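Local coordinates for phosphoenolpyruvate--protein phosphotransferase (Escherichia coli, PDB 5T12), which probably transfers the phosphoryl group of phosphoenolpyruvate to the carrier protein NPr in the nitrogen phosphotransferase system, and is represented here by its N-terminal domain, at residues F54-Y57 with S58-F61. The protein carries 1 engineered substitution. Numbering follows the deposited sequence.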
ATOM      1  N   PHE A  54      -6.485  11.010  -1.061  1.00 38.33           N
ATOM      2  CA  PHE A  54      -6.163  11.150  -2.478  1.00 33.19           C
ATOM      3  C   PHE A  54      -6.040  12.612  -2.885  1.00 29.17           C
ATOM      4  O   PHE A  54      -5.336  12.931  -3.850  1.00 36.43           O
ATOM      5  CB  PHE A  54      -7.227  10.455  -3.328  1.00 28.69           C
ATOM      6  CG  PHE A  54      -6.972   8.992  -3.540  1.00 35.73           C
ATOM      7  CD1 PHE A  54      -7.078   8.095  -2.490  1.00 40.88           C
ATOM      8  CD2 PHE A  54      -6.634   8.512  -4.794  1.00 33.37           C
ATOM      9  CE1 PHE A  54      -6.843   6.746  -2.687  1.00 40.25           C
ATOM     10  CE2 PHE A  54      -6.397   7.166  -4.996  1.00 42.37           C
ATOM     11  CZ  PHE A  54      -6.503   6.281  -3.941  1.00 39.11           C
ATOM     12  N   ARG A  55      -6.710  13.513  -2.164  1.00 33.73           N
ATOM     13  CA  ARG A  55      -6.673  14.927  -2.521  1.00 44.28           C
ATOM     14  C   ARG A  55      -5.296  15.528  -2.254  1.00 40.01           C
ATOM     15  O   ARG A  55      -4.766  16.278  -3.082  1.00 41.51           O
ATOM     16  CB  ARG A  55      -7.763  15.686  -1.759  1.00 41.66           C
ATOM     17  CG  ARG A  55      -8.439  16.791  -2.566  1.00 36.88           C
ATOM     18  CD  ARG A  55      -9.664  17.376  -1.858  1.00 64.64           C
ATOM     19  NE  ARG A  55     -10.868  16.566  -2.037  1.00 60.84           N
ATOM     20  CZ  ARG A  55     -11.537  15.982  -1.046  1.00 57.88           C
ATOM     21  NH1 ARG A  55     -11.125  16.123   0.204  1.00 68.41           N
ATOM     22  NH2 ARG A  55     -12.623  15.265  -1.304  1.00 51.61           N
ATOM     23  N   ARG A  56      -4.692  15.204  -1.104  1.00 45.80           N
ATOM     24  CA  ARG A  56      -3.384  15.766  -0.782  1.00 50.46           C
ATOM     25  C   ARG A  56      -2.268  15.107  -1.583  1.00 45.99           C
ATOM     26  O   ARG A  56      -1.278  15.767  -1.918  1.00 55.65           O
ATOM     27  CB  ARG A  56      -3.085  15.634   0.712  1.00 50.42           C
ATOM     28  CG  ARG A  56      -4.238  15.147   1.566  1.00 64.74           C
ATOM     29  CD  ARG A  56      -5.206  16.269   1.913  1.00 54.45           C
ATOM     30  NE  ARG A  56      -5.262  16.510   3.351  1.00 70.41           N
ATOM     31  CZ  ARG A  56      -4.528  17.419   3.982  1.00 90.26           C
ATOM     32  NH1 ARG A  56      -4.638  17.574   5.294  1.00 82.83           N
ATOM     33  NH2 ARG A  56      -3.682  18.179   3.299  1.00 69.86           N
ATOM     34  N   TYR A  57      -2.400  13.813  -1.885  1.00 36.51           N
ATOM     35  CA  TYR A  57      -1.354  13.124  -2.634  1.00 34.52           C
ATOM     36  C   TYR A  57      -1.196  13.716  -4.029  1.00 35.33           C
ATOM     37  O   TYR A  57      -0.073  13.981  -4.473  1.00 52.73           O
ATOM     38  CB  TYR A  57      -1.656  11.627  -2.704  1.00 47.39           C
ATOM     39  CG  TYR A  57      -1.196  10.857  -1.485  1.00 51.59           C
ATOM     40  CD1 TYR A  57      -0.146  11.322  -0.702  1.00 61.94           C
ATOM     41  CD2 TYR A  57      -1.809   9.667  -1.117  1.00 68.41           C
ATOM     42  CE1 TYR A  57       0.280  10.623   0.413  1.00 50.60           C
ATOM     43  CE2 TYR A  57      -1.389   8.960  -0.002  1.00 59.81           C
ATOM     44  CZ  TYR A  57      -0.345   9.443   0.757  1.00 69.25           C
ATOM     45  OH  TYR A  57       0.074   8.744   1.865  1.00 78.06           O
ATOM     46  N   SER A  58      -2.310  13.939  -4.731  1.00 40.35           N
ATOM     47  CA  SER A  58      -2.242  14.604  -6.028  1.00 46.40           C
ATOM     48  C   SER A  58      -1.745  16.038  -5.896  1.00 38.45           C
ATOM     49  O   SER A  58      -1.069  16.545  -6.799  1.00 39.53           O
ATOM     50  CB  SER A  58      -3.611  14.572  -6.707  1.00 36.15           C
ATOM     51  OG  SER A  58      -4.617  15.088  -5.853  1.00 61.88           O
ATOM     52  N   LYS A  59      -2.074  16.705  -4.787  1.00 49.45           N
ATOM     53  CA  LYS A  59      -1.522  18.030  -4.526  1.00 55.94           C
ATOM     54  C   LYS A  59      -0.014  17.973  -4.328  1.00 53.34           C
ATOM     55  O   LYS A  59       0.702  18.896  -4.734  1.00 63.33           O
ATOM     56  CB  LYS A  59      -2.200  18.638  -3.299  1.00 68.74           C
ATOM     57  CG  LYS A  59      -1.601  19.950  -2.825  1.00 70.11           C
ATOM     58  CD  LYS A  59      -2.028  20.239  -1.398  1.00 71.56           C
ATOM     59  CE  LYS A  59      -1.606  19.109  -0.474  1.00 66.35           C
ATOM     60  NZ  LYS A  59      -2.184  19.252   0.888  1.00 54.59           N
ATOM     61  N   ARG A  60       0.486  16.898  -3.716  1.00 46.51           N
ATOM     62  CA  ARG A  60       1.921  16.748  -3.509  1.00 48.47           C
ATOM     63  C   ARG A  60       2.620  16.222  -4.757  1.00 53.42           C
ATOM     64  O   ARG A  60       3.717  16.683  -5.096  1.00 65.51           O
ATOM     65  CB  ARG A  60       2.185  15.811  -2.331  1.00 50.77           C
ATOM     66  CG  ARG A  60       1.936  16.419  -0.965  1.00 47.18           C
ATOM     67  CD  ARG A  60       2.023  15.342   0.099  1.00 57.29           C
ATOM     68  NE  ARG A  60       3.065  14.370  -0.218  1.00 71.10           N
ATOM     69  CZ  ARG A  60       3.233  13.218   0.422  1.00 59.61           C
ATOM     70  NH1 ARG A  60       4.208  12.394   0.062  1.00 40.87           N
ATOM     71  NH2 ARG A  60       2.426  12.888   1.419  1.00 62.91           N
ATOM     72  N   PHE A  61       2.006  15.256  -5.446  1.00 51.38           N
ATOM     73  CA  PHE A  61       2.642  14.642  -6.606  1.00 53.45           C
ATOM     74  C   PHE A  61       2.844  15.629  -7.747  1.00 53.86           C
ATOM     75  O   PHE A  61       3.751  15.434  -8.563  1.00 52.78           O
ATOM     76  CB  PHE A  61       1.816  13.452  -7.100  1.00 34.85           C
ATOM     77  CG  PHE A  61       1.741  12.315  -6.122  1.00 51.10           C
ATOM     78  CD1 PHE A  61       2.684  12.182  -5.116  1.00 49.42           C
ATOM     79  CD2 PHE A  61       0.724  11.378  -6.210  1.00 52.06           C
ATOM     80  CE1 PHE A  61       2.613  11.135  -4.217  1.00 39.22           C
ATOM     81  CE2 PHE A  61       0.650  10.329  -5.314  1.00 33.34           C
ATOM     82  CZ  PHE A  61       1.595  10.208  -4.316  1.00 41.29           C
TER
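Tyr-57 and Phe-61, one turn apart at the C-terminal end of helix 36-61, illustrate how an i to i+4 aromatic pair can lie along a helix without stacking in the strict sense. Their planes differ by just 6°, yet the rings are displaced so far along their planes, centroids 5.5 Å apart, that little of one faces the other. Tyr-57 is instructive when followed outward. Its CB meets the rim of the neighbouring ring, 3.7 Å from Phe-61 CE2, and CG lies 4.0 Å from Phe-61 CZ. Farther out, Arg-60 becomes the neighbour at the ring edge: CD1 sits over one face of its guanidinium, near the rim, and CE1 comes within 3.3 Å of Arg-60 NH2. The two planes stand 79° apart, so this is not a cation-pi stack. At the tip, OH comes close to Gln-171 NE2. With chi1 at -84°, CG stands anti to the carbonyl carbon and beside the backbone N, which lays the ring alongside both partners. Tyr-57 O accepts the Phe-61 N hydrogen bond at 2.6 Å and lies over one face of the Phe-61 ring. Replacing Phe-61 with an alanine would probably leave Tyr-57 CB and O without the ring beside them. Next in the chain, Ser-58 turns its OG back to the preceding turn, 3.0 Å from both Phe-54 O and Arg-55 O; its single proton could serve either. On the solvent-exposed side, Lys-59 NZ approaches the edge of the Arg-56 guanidinium, two like charges with no hydrogen bond between them. Phe-54 and Phe-61 pack on Phe-73 of helix 68-80, stacked and edge-to-face respectively, while Tyr-57 and Phe-61 reach Leu-195 of helix 187-195, so this aromatic face joins the helical part to the PEP-utilising mobile domain.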